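Local coordinates for carbohydrate binding family 6 (Clostridium thermocellum, PDB 5A8C), which probably hydrolyses terminal alpha-L-arabinofuranosyl residues of arabinose-bearing polysaccharides, acting as a family 43 glycoside hydrolase with a five-bladed beta-propeller fold, at residues A[32-37]-A[82-87]; A[142-147]-A[195-200]; A[172-177]-A[187-192]; A[285-290]-A[298-303]. One frame throughout, in Å; residues are numbered along the deposited sequence. Where two conformers were deposited one is given.

Interaction 1: A[32-37]-A[82-87]; sequences FSQRFT and WTDHGE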
loop_
_atom_site.group_PDB
_atom_site.type_symbol
_atom_site.label_atom_id
_atom_site.label_comp_id
_atom_site.label_asym_id
_atom_site.label_seq_id
_atom_site.Cartn_x
_atom_site.Cartn_y
_atom_site.Cartn_z
ATOM N N PHE A 32 7.331 -14.467 6.430
ATOM C CA PHE A 32 8.354 -13.617 7.054
ATOM C C PHE A 32 7.944 -13.263 8.452
ATOM O O PHE A 32 6.938 -12.563 8.650
ATOM C CB PHE A 32 8.571 -12.340 6.228
ATOM C CG PHE A 32 9.618 -11.443 6.795
ATOM C CD1 PHE A 32 10.970 -11.797 6.759
ATOM C CD2 PHE A 32 9.277 -10.248 7.396
ATOM C CE1 PHE A 32 11.929 -10.970 7.288
ATOM C CE2 PHE A 32 10.243 -9.419 7.924
ATOM C CZ PHE A 32 11.580 -9.768 7.869
ATOM N N SER A 33 8.710 -13.710 9.426
ATOM C CA SER A 33 8.348 -13.466 10.831
ATOM C C SER A 33 9.427 -12.785 11.637
ATOM O O SER A 33 9.249 -12.618 12.837
ATOM C CB SER A 33 7.946 -14.765 11.548
ATOM O OG SER A 33 9.023 -15.644 11.500
ATOM N N GLN A 34 10.526 -12.382 10.999
ATOM C CA GLN A 34 11.642 -11.828 11.779
ATOM C C GLN A 34 11.267 -10.598 12.570
ATOM O O GLN A 34 11.688 -10.425 13.713
ATOM C CB GLN A 34 12.810 -11.504 10.889
ATOM C CG GLN A 34 13.384 -12.674 10.176
ATOM C CD GLN A 34 13.932 -13.718 11.147
ATOM O OE1 GLN A 34 14.731 -13.372 12.046
ATOM N NE2 GLN A 34 13.451 -14.959 11.050
ATOM N N ARG A 35 10.530 -9.699 11.918
ATOM C CA ARG A 35 10.025 -8.480 12.467
ATOM C C ARG A 35 8.608 -8.335 11.959
ATOM O O ARG A 35 8.264 -8.932 10.949
ATOM C CB ARG A 35 10.899 -7.280 12.054
ATOM C CG ARG A 35 12.325 -7.356 12.557
ATOM C CD ARG A 35 13.256 -6.243 12.105
ATOM N NE ARG A 35 13.260 -6.059 10.672
ATOM C CZ ARG A 35 13.780 -6.894 9.789
ATOM N NH1 ARG A 35 14.389 -8.016 10.136
ATOM N NH2 ARG A 35 13.697 -6.613 8.517
ATOM N N PHE A 36 7.796 -7.517 12.636
ATOM C CA PHE A 36 6.402 -7.355 12.215
ATOM C C PHE A 36 6.293 -6.372 11.041
ATOM O O PHE A 36 7.007 -5.362 10.982
ATOM C CB PHE A 36 5.571 -6.908 13.433
ATOM C CG PHE A 36 5.535 -7.953 14.519
ATOM C CD1 PHE A 36 4.817 -9.122 14.309
ATOM C CD2 PHE A 36 6.223 -7.782 15.706
ATOM C CE1 PHE A 36 4.812 -10.114 15.284
ATOM C CE2 PHE A 36 6.230 -8.794 16.668
ATOM C CZ PHE A 36 5.510 -9.941 16.453
ATOM N N THR A 37 5.388 -6.703 10.126
ATOM C CA THR A 37 5.249 -5.986 8.855
ATOM C C THR A 37 3.786 -5.848 8.509
ATOM O O THR A 37 2.960 -6.730 8.768
ATOM C CB THR A 37 5.950 -6.788 7.706
ATOM O OG1 THR A 37 5.527 -8.142 7.646
ATOM C CG2 THR A 37 7.469 -6.701 7.854
ATOM N N TRP A 82 12.559 -16.116 0.807
ATOM C CA TRP A 82 12.431 -14.687 0.980
ATOM C C TRP A 82 13.678 -14.136 1.634
ATOM O O TRP A 82 14.057 -14.590 2.733
ATOM C CB TRP A 82 11.169 -14.363 1.811
ATOM C CG TRP A 82 9.909 -14.721 1.086
ATOM C CD1 TRP A 82 9.240 -15.884 1.125
ATOM C CD2 TRP A 82 9.214 -13.903 0.132
ATOM N NE1 TRP A 82 8.188 -15.870 0.262
ATOM C CE2 TRP A 82 8.115 -14.637 -0.335
ATOM C CE3 TRP A 82 9.383 -12.579 -0.325
ATOM C CZ2 TRP A 82 7.185 -14.109 -1.270
ATOM C CZ3 TRP A 82 8.480 -12.064 -1.246
ATOM C CH2 TRP A 82 7.401 -12.837 -1.691
ATOM N N THR A 83 14.329 -13.192 1.003
ATOM C CA THR A 83 15.488 -12.522 1.557
ATOM C C THR A 83 15.069 -11.287 2.304
ATOM O O THR A 83 14.259 -10.491 1.820
ATOM C CB THR A 83 16.452 -12.133 0.428
ATOM O OG1 THR A 83 16.820 -13.326 -0.280
ATOM C CG2 THR A 83 17.659 -11.427 0.935
ATOM N N ASP A 84 15.597 -11.113 3.504
ATOM C CA ASP A 84 15.360 -9.943 4.337
ATOM C C ASP A 84 16.346 -8.885 3.993
ATOM O O ASP A 84 17.542 -9.044 4.215
ATOM C CB ASP A 84 15.501 -10.390 5.784
ATOM C CG ASP A 84 15.210 -9.315 6.806
ATOM O OD1 ASP A 84 14.819 -8.189 6.438
ATOM O OD2 ASP A 84 15.336 -9.632 8.026
ATOM N N HIS A 85 15.865 -7.731 3.483
ATOM C CA HIS A 85 16.725 -6.598 3.178
ATOM C C HIS A 85 16.760 -5.552 4.275
ATOM O O HIS A 85 17.335 -4.461 4.087
ATOM C CB HIS A 85 16.334 -5.976 1.854
ATOM C CG HIS A 85 16.359 -6.936 0.710
ATOM N ND1 HIS A 85 17.516 -7.515 0.243
ATOM C CD2 HIS A 85 15.370 -7.463 -0.030
ATOM C CE1 HIS A 85 17.209 -8.288 -0.786
ATOM N NE2 HIS A 85 15.915 -8.305 -0.971
ATOM N N GLY A 86 16.133 -5.832 5.436
ATOM C CA GLY A 86 16.138 -4.900 6.531
ATOM C C GLY A 86 15.201 -3.729 6.307
ATOM O O GLY A 86 14.268 -3.793 5.471
ATOM N N GLU A 87 15.416 -2.675 7.055
ATOM C CA GLU A 87 14.662 -1.463 6.924
ATOM C C GLU A 87 15.417 -0.542 5.998
ATOM O O GLU A 87 16.514 -0.131 6.279
ATOM C CB GLU A 87 14.300 -0.849 8.276
ATOM C CG GLU A 87 13.082 -1.508 8.953
ATOM C CD GLU A 87 13.366 -2.921 9.382
ATOM O OE1 GLU A 87 14.216 -3.088 10.288
ATOM O OE2 GLU A 87 12.753 -3.853 8.863
#

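Interaction 2: A[142-147]-A[195-200]; sequences GPLVSW and ISTVGS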
loop_
_atom_site.group_PDB
_atom_site.type_symbol
_atom_site.label_atom_id
_atom_site.label_comp_id
_atom_site.label_asym_id
_atom_site.label_seq_id
_atom_site.Cartn_x
_atom_site.Cartn_y
_atom_site.Cartn_z
ATOM N N GLY A 142 9.941 19.361 2.529
ATOM C CA GLY A 142 8.664 19.126 3.148
ATOM C C GLY A 142 7.909 18.078 2.371
ATOM O O GLY A 142 8.431 17.472 1.431
ATOM N N PRO A 143 6.663 17.838 2.770
ATOM C CA PRO A 143 5.864 16.800 2.090
ATOM C C PRO A 143 5.660 17.094 0.621
ATOM O O PRO A 143 5.453 18.248 0.216
ATOM C CB PRO A 143 4.574 16.776 2.872
ATOM C CG PRO A 143 4.557 17.962 3.712
ATOM C CD PRO A 143 5.937 18.456 3.896
ATOM N N LEU A 144 5.582 16.047 -0.149
ATOM C CA LEU A 144 5.196 16.093 -1.539
ATOM C C LEU A 144 3.721 16.541 -1.654
ATOM O O LEU A 144 3.358 17.309 -2.561
ATOM C CB LEU A 144 5.426 14.754 -2.193
ATOM C CG LEU A 144 4.997 14.618 -3.647
ATOM C CD1 LEU A 144 5.726 15.595 -4.549
ATOM C CD2 LEU A 144 5.250 13.200 -4.145
ATOM N N VAL A 145 2.872 15.985 -0.790
ATOM C CA VAL A 145 1.468 16.344 -0.730
ATOM C C VAL A 145 1.122 16.663 0.724
ATOM O O VAL A 145 1.491 15.918 1.628
ATOM C CB VAL A 145 0.573 15.174 -1.251
ATOM C CG1 VAL A 145 -0.900 15.537 -1.085
ATOM C CG2 VAL A 145 0.879 14.871 -2.717
ATOM N N SER A 146 0.467 17.813 0.933
ATOM C CA SER A 146 0.198 18.317 2.280
ATOM C C SER A 146 -1.272 18.774 2.284
ATOM O O SER A 146 -1.957 18.813 1.245
ATOM C CB SER A 146 1.128 19.542 2.584
ATOM O OG SER A 146 0.682 20.702 1.946
ATOM N N TRP A 147 -1.703 19.165 3.475
ATOM C CA TRP A 147 -3.014 19.758 3.616
ATOM C C TRP A 147 -3.195 21.003 2.744
ATOM O O TRP A 147 -4.331 21.378 2.457
ATOM C CB TRP A 147 -3.268 20.143 5.083
ATOM C CG TRP A 147 -3.511 18.987 5.892
ATOM C CD1 TRP A 147 -2.726 18.459 6.884
ATOM C CD2 TRP A 147 -4.653 18.163 5.802
ATOM N NE1 TRP A 147 -3.316 17.327 7.410
ATOM C CE2 TRP A 147 -4.514 17.131 6.764
ATOM C CE3 TRP A 147 -5.806 18.214 5.021
ATOM C CZ2 TRP A 147 -5.482 16.183 6.953
ATOM C CZ3 TRP A 147 -6.755 17.245 5.195
ATOM C CH2 TRP A 147 -6.595 16.254 6.170
ATOM N N ILE A 195 8.854 13.388 -8.121
ATOM C CA ILE A 195 9.136 14.083 -6.850
ATOM C C ILE A 195 8.503 15.467 -6.835
ATOM O O ILE A 195 8.879 16.299 -6.018
ATOM C CB ILE A 195 10.652 14.128 -6.544
ATOM C CG1 ILE A 195 11.415 14.919 -7.621
ATOM C CG2 ILE A 195 11.201 12.735 -6.366
ATOM C CD1 ILE A 195 12.811 15.265 -7.183
ATOM N N SER A 196 7.484 15.674 -7.692
ATOM C CA SER A 196 6.771 16.917 -7.820
ATOM C C SER A 196 5.355 16.597 -8.198
ATOM O O SER A 196 5.087 15.535 -8.778
ATOM C CB SER A 196 7.446 17.755 -8.905
ATOM O OG SER A 196 7.444 17.113 -10.172
ATOM N N THR A 197 4.447 17.522 -7.893
ATOM C CA THR A 197 3.082 17.431 -8.340
ATOM C C THR A 197 2.847 18.365 -9.526
ATOM O O THR A 197 3.587 19.313 -9.708
ATOM C CB THR A 197 2.106 17.730 -7.195
ATOM O OG1 THR A 197 2.339 19.033 -6.695
ATOM C CG2 THR A 197 2.212 16.752 -6.038
ATOM N N VAL A 198 1.811 18.055 -10.291
ATOM C CA VAL A 198 1.416 18.873 -11.401
ATOM C C VAL A 198 -0.079 19.163 -11.218
ATOM O O VAL A 198 -0.878 18.244 -11.120
ATOM C CB VAL A 198 1.624 18.147 -12.760
ATOM C CG1 VAL A 198 1.110 19.020 -13.918
ATOM C CG2 VAL A 198 3.078 17.823 -12.959
ATOM N N GLY A 199 -0.433 20.425 -11.166
ATOM C CA GLY A 199 -1.844 20.793 -11.068
ATOM C C GLY A 199 -2.384 20.552 -9.686
ATOM O O GLY A 199 -1.658 20.447 -8.690
ATOM N N SER A 200 -3.681 20.423 -9.628
ATOM C CA SER A 200 -4.433 20.281 -8.400
ATOM C C SER A 200 -4.898 18.816 -8.208
ATOM O O SER A 200 -5.106 18.084 -9.166
ATOM C CB SER A 200 -5.631 21.206 -8.437
ATOM O OG SER A 200 -5.181 22.558 -8.462
HETATM O O HOH W 1 3.495 19.456 -4.177
#

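Interaction 3: A[172-177]-A[187-192]; sequences QAYMYF and VIKLGN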
loop_
_atom_site.group_PDB
_atom_site.type_symbol
_atom_site.label_atom_id
_atom_site.label_comp_id
_atom_site.label_asym_id
_atom_site.label_seq_id
_atom_site.Cartn_x
_atom_site.Cartn_y
_atom_site.Cartn_z
ATOM N N GLN A 172 1.663 9.453 -17.791
ATOM C CA GLN A 172 1.234 10.284 -16.660
ATOM C C GLN A 172 1.199 9.429 -15.390
ATOM O O GLN A 172 0.485 8.432 -15.327
ATOM C CB GLN A 172 -0.156 10.890 -16.917
ATOM C CG GLN A 172 -0.588 11.845 -15.803
ATOM C CD GLN A 172 0.330 13.013 -15.698
ATOM O OE1 GLN A 172 0.342 13.859 -16.628
ATOM N NE2 GLN A 172 1.097 13.115 -14.634
ATOM N N ALA A 173 1.943 9.858 -14.389
ATOM C CA ALA A 173 1.853 9.290 -13.043
ATOM C C ALA A 173 0.779 10.007 -12.248
ATOM O O ALA A 173 0.554 11.231 -12.375
ATOM C CB ALA A 173 3.188 9.422 -12.323
ATOM N N TYR A 174 0.140 9.245 -11.377
ATOM C CA TYR A 174 -0.918 9.677 -10.481
ATOM C C TYR A 174 -0.654 9.154 -9.099
ATOM O O TYR A 174 -0.251 8.004 -8.949
ATOM C CB TYR A 174 -2.270 9.149 -10.919
ATOM C CG TYR A 174 -2.733 9.596 -12.298
ATOM C CD1 TYR A 174 -2.418 8.862 -13.434
ATOM C CD2 TYR A 174 -3.515 10.737 -12.468
ATOM C CE1 TYR A 174 -2.864 9.227 -14.677
ATOM C CE2 TYR A 174 -3.961 11.106 -13.727
ATOM C CZ TYR A 174 -3.647 10.348 -14.820
ATOM O OH TYR A 174 -4.109 10.740 -16.066
ATOM N N MET A 175 -0.930 9.962 -8.079
ATOM C CA MET A 175 -0.963 9.530 -6.680
ATOM C C MET A 175 -2.393 9.590 -6.178
ATOM O O MET A 175 -2.956 10.689 -6.131
ATOM C CB MET A 175 -0.068 10.344 -5.801
ATOM C CG MET A 175 -0.131 9.899 -4.339
ATOM S SD MET A 175 0.567 10.999 -3.105
ATOM C CE MET A 175 2.221 10.643 -3.508
ATOM N N TYR A 176 -2.916 8.454 -5.766
ATOM C CA TYR A 176 -4.207 8.350 -5.081
ATOM C C TYR A 176 -3.942 8.333 -3.584
ATOM O O TYR A 176 -2.949 7.737 -3.149
ATOM C CB TYR A 176 -4.928 7.039 -5.503
ATOM C CG TYR A 176 -5.165 6.925 -6.989
ATOM C CD1 TYR A 176 -4.151 6.595 -7.883
ATOM C CD2 TYR A 176 -6.434 7.197 -7.549
ATOM C CE1 TYR A 176 -4.360 6.528 -9.246
ATOM C CE2 TYR A 176 -6.640 7.104 -8.911
ATOM C CZ TYR A 176 -5.610 6.788 -9.777
ATOM O OH TYR A 176 -5.752 6.675 -11.122
ATOM N N PHE A 177 -4.779 8.979 -2.778
ATOM C CA PHE A 177 -4.510 9.050 -1.346
ATOM C C PHE A 177 -5.807 9.447 -0.632
ATOM O O PHE A 177 -6.815 9.753 -1.276
ATOM C CB PHE A 177 -3.353 10.031 -1.035
ATOM C CG PHE A 177 -3.613 11.447 -1.492
ATOM C CD1 PHE A 177 -3.355 11.824 -2.805
ATOM C CD2 PHE A 177 -4.023 12.413 -0.605
ATOM C CE1 PHE A 177 -3.547 13.153 -3.221
ATOM C CE2 PHE A 177 -4.202 13.733 -0.990
ATOM C CZ PHE A 177 -3.937 14.092 -2.297
ATOM N N VAL A 187 -6.829 12.333 -5.862
ATOM C CA VAL A 187 -5.819 11.904 -6.806
ATOM C C VAL A 187 -5.170 13.140 -7.404
ATOM O O VAL A 187 -5.846 14.104 -7.769
ATOM C CB VAL A 187 -6.373 10.930 -7.874
ATOM C CG1 VAL A 187 -7.561 11.519 -8.660
ATOM C CG2 VAL A 187 -5.294 10.452 -8.802
ATOM N N ILE A 188 -3.856 13.130 -7.503
ATOM C CA ILE A 188 -3.096 14.238 -8.076
ATOM C C ILE A 188 -2.076 13.703 -9.063
ATOM O O ILE A 188 -1.503 12.625 -8.870
ATOM C CB ILE A 188 -2.438 15.086 -6.983
ATOM C CG1 ILE A 188 -1.938 16.455 -7.534
ATOM C CG2 ILE A 188 -1.329 14.336 -6.246
ATOM C CD1 ILE A 188 -1.616 17.451 -6.443
ATOM N N LYS A 189 -1.852 14.427 -10.153
ATOM C CA LYS A 189 -0.763 14.099 -11.050
ATOM C C LYS A 189 0.586 14.373 -10.442
ATOM O O LYS A 189 0.786 15.356 -9.742
ATOM C CB LYS A 189 -0.925 14.907 -12.351
ATOM C CG LYS A 189 -2.113 14.492 -13.127
ATOM C CD LYS A 189 -2.249 15.289 -14.439
ATOM C CE LYS A 189 -2.412 16.814 -14.306
ATOM N NZ LYS A 189 -3.657 17.240 -13.594
ATOM N N LEU A 190 1.541 13.466 -10.725
ATOM C CA LEU A 190 2.951 13.692 -10.433
ATOM C C LEU A 190 3.704 13.993 -11.695
ATOM O O LEU A 190 3.390 13.466 -12.770
ATOM C CB LEU A 190 3.583 12.480 -9.736
ATOM C CG LEU A 190 2.903 11.978 -8.457
ATOM C CD1 LEU A 190 3.707 10.854 -7.868
ATOM C CD2 LEU A 190 2.659 13.088 -7.481
ATOM N N GLY A 191 4.742 14.821 -11.583
ATOM C CA GLY A 191 5.623 15.030 -12.698
ATOM C C GLY A 191 6.392 13.781 -13.066
ATOM O O GLY A 191 6.515 12.825 -12.273
ATOM N N ASN A 192 6.982 13.794 -14.265
ATOM C CA ASN A 192 7.752 12.631 -14.714
ATOM C C ASN A 192 8.951 12.364 -13.793
ATOM O O ASN A 192 9.396 11.216 -13.735
ATOM C CB ASN A 192 8.231 12.790 -16.147
ATOM C CG ASN A 192 7.090 12.661 -17.177
ATOM O OD1 ASN A 192 5.956 12.301 -16.840
ATOM N ND2 ASN A 192 7.402 12.938 -18.413
HETATM O O HOH W 2 4.259 11.632 -14.682
#

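Interaction 4: A[285-290]-A[298-303]; sequences RTVAKQ and QRNVCI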
loop_
_atom_site.group_PDB
_atom_site.type_symbol
_atom_site.label_atom_id
_atom_site.label_comp_id
_atom_site.label_asym_id
_atom_site.label_seq_id
_atom_site.Cartn_x
_atom_site.Cartn_y
_atom_site.Cartn_z
ATOM N N ARG A 285 -2.350 -11.217 11.348
ATOM C CA ARG A 285 -1.737 -11.202 12.688
ATOM C C ARG A 285 -1.424 -12.602 13.190
ATOM O O ARG A 285 -1.478 -12.866 14.372
ATOM C CB ARG A 285 -2.607 -10.383 13.631
ATOM C CG ARG A 285 -2.638 -8.900 13.248
ATOM C CD ARG A 285 -3.940 -8.198 13.637
ATOM N NE ARG A 285 -3.799 -6.760 13.644
ATOM C CZ ARG A 285 -4.192 -5.902 12.691
ATOM N NH1 ARG A 285 -4.711 -6.304 11.535
ATOM N NH2 ARG A 285 -4.070 -4.619 12.927
ATOM N N THR A 286 -1.075 -13.513 12.247
ATOM C CA THR A 286 -0.820 -14.885 12.620
ATOM C C THR A 286 0.446 -15.053 13.433
ATOM O O THR A 286 0.513 -15.934 14.323
ATOM C CB THR A 286 -0.873 -15.807 11.428
ATOM O OG1 THR A 286 -1.135 -17.146 11.891
ATOM C CG2 THR A 286 0.333 -15.768 10.600
ATOM N N VAL A 287 1.513 -14.302 13.157
ATOM C CA VAL A 287 2.733 -14.404 13.946
ATOM C C VAL A 287 2.495 -14.028 15.381
ATOM O O VAL A 287 2.873 -14.751 16.328
ATOM C CB VAL A 287 3.902 -13.631 13.299
ATOM C CG1 VAL A 287 5.148 -13.653 14.204
ATOM C CG2 VAL A 287 4.210 -14.143 11.897
ATOM N N ALA A 288 1.849 -12.881 15.566
ATOM C CA ALA A 288 1.485 -12.461 16.925
ATOM C C ALA A 288 0.601 -13.504 17.595
ATOM O O ALA A 288 0.806 -13.832 18.776
ATOM C CB ALA A 288 0.796 -11.124 16.862
ATOM N N LYS A 289 -0.387 -14.051 16.886
ATOM C CA LYS A 289 -1.266 -15.056 17.489
ATOM C C LYS A 289 -0.463 -16.257 17.957
ATOM O O LYS A 289 -0.636 -16.740 19.093
ATOM C CB LYS A 289 -2.308 -15.505 16.466
ATOM C CG LYS A 289 -3.241 -16.566 17.014
ATOM C CD LYS A 289 -4.312 -16.956 16.048
ATOM C CE LYS A 289 -5.210 -18.090 16.526
ATOM N NZ LYS A 289 -4.521 -19.399 16.647
ATOM N N GLN A 290 0.414 -16.776 17.125
ATOM C CA GLN A 290 1.161 -17.971 17.511
ATOM C C GLN A 290 2.026 -17.706 18.712
ATOM O O GLN A 290 2.206 -18.612 19.518
ATOM C CB GLN A 290 2.010 -18.378 16.334
ATOM C CG GLN A 290 1.294 -18.893 15.093
ATOM C CD GLN A 290 -0.165 -19.239 15.268
ATOM O OE1 GLN A 290 -1.027 -18.570 14.679
ATOM N NE2 GLN A 290 -0.466 -20.290 16.065
ATOM N N GLN A 298 1.010 -5.525 15.682
ATOM C CA GLN A 298 2.075 -6.491 15.401
ATOM C C GLN A 298 1.588 -7.415 14.317
ATOM O O GLN A 298 1.196 -8.564 14.549
ATOM C CB GLN A 298 2.544 -7.215 16.652
ATOM C CG GLN A 298 3.343 -6.274 17.570
ATOM C CD GLN A 298 3.884 -6.903 18.830
ATOM O OE1 GLN A 298 5.070 -6.755 19.128
ATOM N NE2 GLN A 298 3.008 -7.505 19.620
ATOM N N ARG A 299 1.622 -6.919 13.071
ATOM C CA ARG A 299 1.107 -7.592 11.887
ATOM C C ARG A 299 2.227 -8.367 11.181
ATOM O O ARG A 299 3.402 -8.193 11.474
ATOM C CB ARG A 299 0.460 -6.565 10.974
ATOM C CG ARG A 299 -0.809 -5.951 11.574
ATOM C CD ARG A 299 -1.244 -4.681 10.914
ATOM N NE ARG A 299 -0.451 -3.541 11.357
ATOM C CZ ARG A 299 -0.673 -2.310 10.911
ATOM N NH1 ARG A 299 -1.757 -2.024 10.210
ATOM N NH2 ARG A 299 0.201 -1.357 11.153
ATOM N N ASN A 300 1.833 -9.185 10.203
ATOM C CA ASN A 300 2.809 -9.821 9.312
ATOM C C ASN A 300 2.271 -9.856 7.899
ATOM O O ASN A 300 1.069 -10.081 7.659
ATOM C CB ASN A 300 3.208 -11.219 9.790
ATOM C CG ASN A 300 2.011 -12.148 9.886
ATOM O OD1 ASN A 300 1.342 -12.245 10.908
ATOM N ND2 ASN A 300 1.734 -12.851 8.787
ATOM N N VAL A 301 3.179 -9.713 6.945
ATOM C CA VAL A 301 2.833 -9.780 5.528
ATOM C C VAL A 301 2.366 -11.166 5.136
ATOM O O VAL A 301 2.817 -12.201 5.639
ATOM C CB VAL A 301 4.014 -9.294 4.689
ATOM C CG1 VAL A 301 5.246 -10.193 4.837
ATOM C CG2 VAL A 301 3.688 -9.105 3.230
ATOM N N CYS A 302 1.492 -11.218 4.120
ATOM C CA CYS A 302 0.932 -12.396 3.491
ATOM C C CYS A 302 0.906 -12.214 1.975
ATOM O O CYS A 302 0.865 -11.085 1.497
ATOM C CB CYS A 302 -0.483 -12.687 4.002
ATOM S SG CYS A 302 -0.662 -13.058 5.745
ATOM N N ILE A 303 0.792 -13.318 1.263
ATOM C CA ILE A 303 0.654 -13.307 -0.186
ATOM C C ILE A 303 -0.252 -14.425 -0.624
ATOM O O ILE A 303 -0.116 -15.562 -0.134
ATOM C CB ILE A 303 2.030 -13.316 -0.893
ATOM C CG1 ILE A 303 1.884 -13.121 -2.399
ATOM C CG2 ILE A 303 2.834 -14.580 -0.554
ATOM C CD1 ILE A 303 3.217 -12.874 -3.104
HETATM O O HOH W 3 1.576 -11.036 13.408
#

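Interaction 1: A[32-37]-A[82-87]
Arg35, Asp84 and Glu87 form a salt-bridge network at the surface of a propeller blade, joining the chain just ahead of the first strand, 36-45, to the fourth, 83-90. Asp84 is gripped end-on. Arg35 NH1 reaches Asp84 OD2 at 2.8 Å, and Arg35 NH2 reaches Asp84 OD1 at 2.8 Å, both nearly straight. Each oxygen uses its syn lone pair, and the guanidinium and carboxylate planes are only 13° apart, the evidence for a true bidentate pair. Glu87 is met differently, along the NE side. Arg35 NE and Arg35 NH2 both bond to Glu87 OE2, each at 2.9 Å, through more bent hydrogen bonds, and this carboxylate is turned 57° from the guanidinium. The bend of Arg35 at chi3 (-52°) swings the group into line with both acids. Two carboxylates on one guanidinium would be expected to favour their ionised forms. Asp84 is itself fixed by its own strand: Gly86 N donates to Asp84 OD1 at 2.9 Å from above the carboxylate plane, an Asx turn, so that OD1 takes two donors. Phe32 also touches the acid: Phe32 CE1 is 3.7 Å from Asp84 CG, and Asp84 OD2 lies at the ring edge, in plane. Strand 70-76 lies between strands 48-56 and 83-90 in the sheet: its Thr72 hydrogen-bonds Glu87 OE2 through OG1 and packs against Arg35, while Thr37 belongs to strand 36-45, which pairs with 48-56.

Interaction 2: A[142-147]-A[195-200]
Leu144 lays one methyl across the peptide between Ile195 and Ser196, while Thr197 turns its own methyl back toward Leu144 and Val145. Leu144 and Val145 both face Ile124, which makes a classic beta bulge in the loop between strands 124-129 and 164-167. This irregular segment packs on the weakly bonded strand 197-198 at the surface of the propeller. With CG anti to the backbone N (chi1 177°), Leu144 sends CD1 to within 3.5 Å of Ile195 O and 3.6 Å of Ser196 N. The methyl lies mainly against this peptide, with Thr197 CG2 4.0 Å from Leu144 CD1. Thr197 points CB toward the bulge, and its chi1 of 60° divides the two branches: CG2 reaches the apolar side, 4.0 Å from Val145 CG2, and also 3.7 Å from Leu144 O. The Val145 and Thr197 side chains meet at a slant, methyl against methyl. Other strands of the same sheet take part, Met175 and Phe177 touching Val145, Ile188 and Leu190 touching Thr197. No direct hydrogen bond links the two segments. A single water makes the polar link, donating to Leu144 O at 2.7 Å and lying 2.8 Å from Thr197 OG1.

Interaction 3: A[172-177]-A[187-192]
Tyr176 and Val187 pair at the tight end of a beta hairpin, strands 173-178 and 185-190, in one blade of the propeller. Antiparallel register is set by Met175 and Ile188, a hydrogen-bonded pair: Met175 N donates to Ile188 O at 2.8 Å and Ile188 N to Met175 O at 2.9 Å. Tyr176 and Val187 form the adjacent non-hydrogen-bonded pair. Their side chains run side by side, and Val187 CG2 sits 3.6 Å from the centroid of the Tyr176 ring, 12° off its normal, a CH-pi contact over the middle of the face. Val187 puts CG2 there by setting it anti to the backbone N; Tyr176 OH is held beyond the hairpin by Pro245 O. On the other face of the sheet the packing is also apolar, Met175 lying beside Ile188 and Leu190. Phe177 CE1 meets Ile188 CG2 at 3.9 Å. Around Gln172 and Lys189, both partly exposed, the contact is more polar. Lys189 runs its aliphatic chain past the Gln172 amide, Lys189 CB standing 3.5 Å from Gln172 NE2, and its ammonium end leads off. Gln172 NE2 donates to Ala173 O at 3.0 Å, an oxygen that also accepts from Leu190 N. A water between the strand ends accepts from Ala173 N at 2.9 Å.

Interaction 4: A[285-290]-A[298-303]
Arg285 spreads its guanidinium beneath the aliphatic part of Arg299, with Arg299 CG 3.6 Å above the plane and over its centre. The two side chains lie side by side and point the same way, Arg299 CD coming to 3.5 Å from Arg285 NH2, with the guanidinium planes 38° apart. Arg285 stays extended from CG to NE, and it is CG and CD of Arg299 that cover the face. Most of the guanidinium N-H groups have their own partners: Arg285 NH1 bonds Asn262, and Arg285 NE bonds Pro295 O; Arg299 NH2 forms a salt bridge with Asp56, and Arg299 NH1 bonds a bound Tris molecule. Asn266 OD1 is shared, accepting from Arg285 NH2 and Arg299 NH1. The Tris probably comes from the crystallisation liquor, though such molecules often mark pockets. Arg285 is the N-cap residue of helix 286-291, which lies in the connection between strands 277-284 and 300-306 of a propeller blade. From the latter strand Asn300 reaches back to the helix start. Its chi1 of 59° places CG between the backbone N and the carbonyl carbon, bringing Asn300 OD1 to 3.1 Å from Val287 N in a nearly straight bond (176°), with the donor above the carbonyl plane. Val287 CG2 packs on the same amide, 3.6 Å from Asn300 CG, and Ala288 CB lies 3.5 Å from Gln298 O. A water between the helix start and the strand accepts from Ala288 N at 2.9 Å and donates to both Gln298 O and Asn300 OD1, the latter at 2.8 Å.

How the interactions relate
From the N terminus, interaction 1 comes first, closing a 44-residue loop between Thr37 and Trp82 that carries the rest of strand 36-45 and strands 48-56 and 70-76, and tying the two edges of the first blade's sheet. Interaction 2 opens later and closes a 47-residue excursion; the shorter hairpin of interaction 3 lies wholly within it. Those two meet in one sheet, where Ser196 O is 2.9 Å from Gly191 N and Val198 N pairs with Lys189 O. Interaction 4 closes last, over a short loop, yet touches the start of the chain: Thr37 N lies 2.8 Å from Arg299 O. Interactions 1 and 4 thus stand together, opposite interaction 3 across the chain's centre, without any pair crossing.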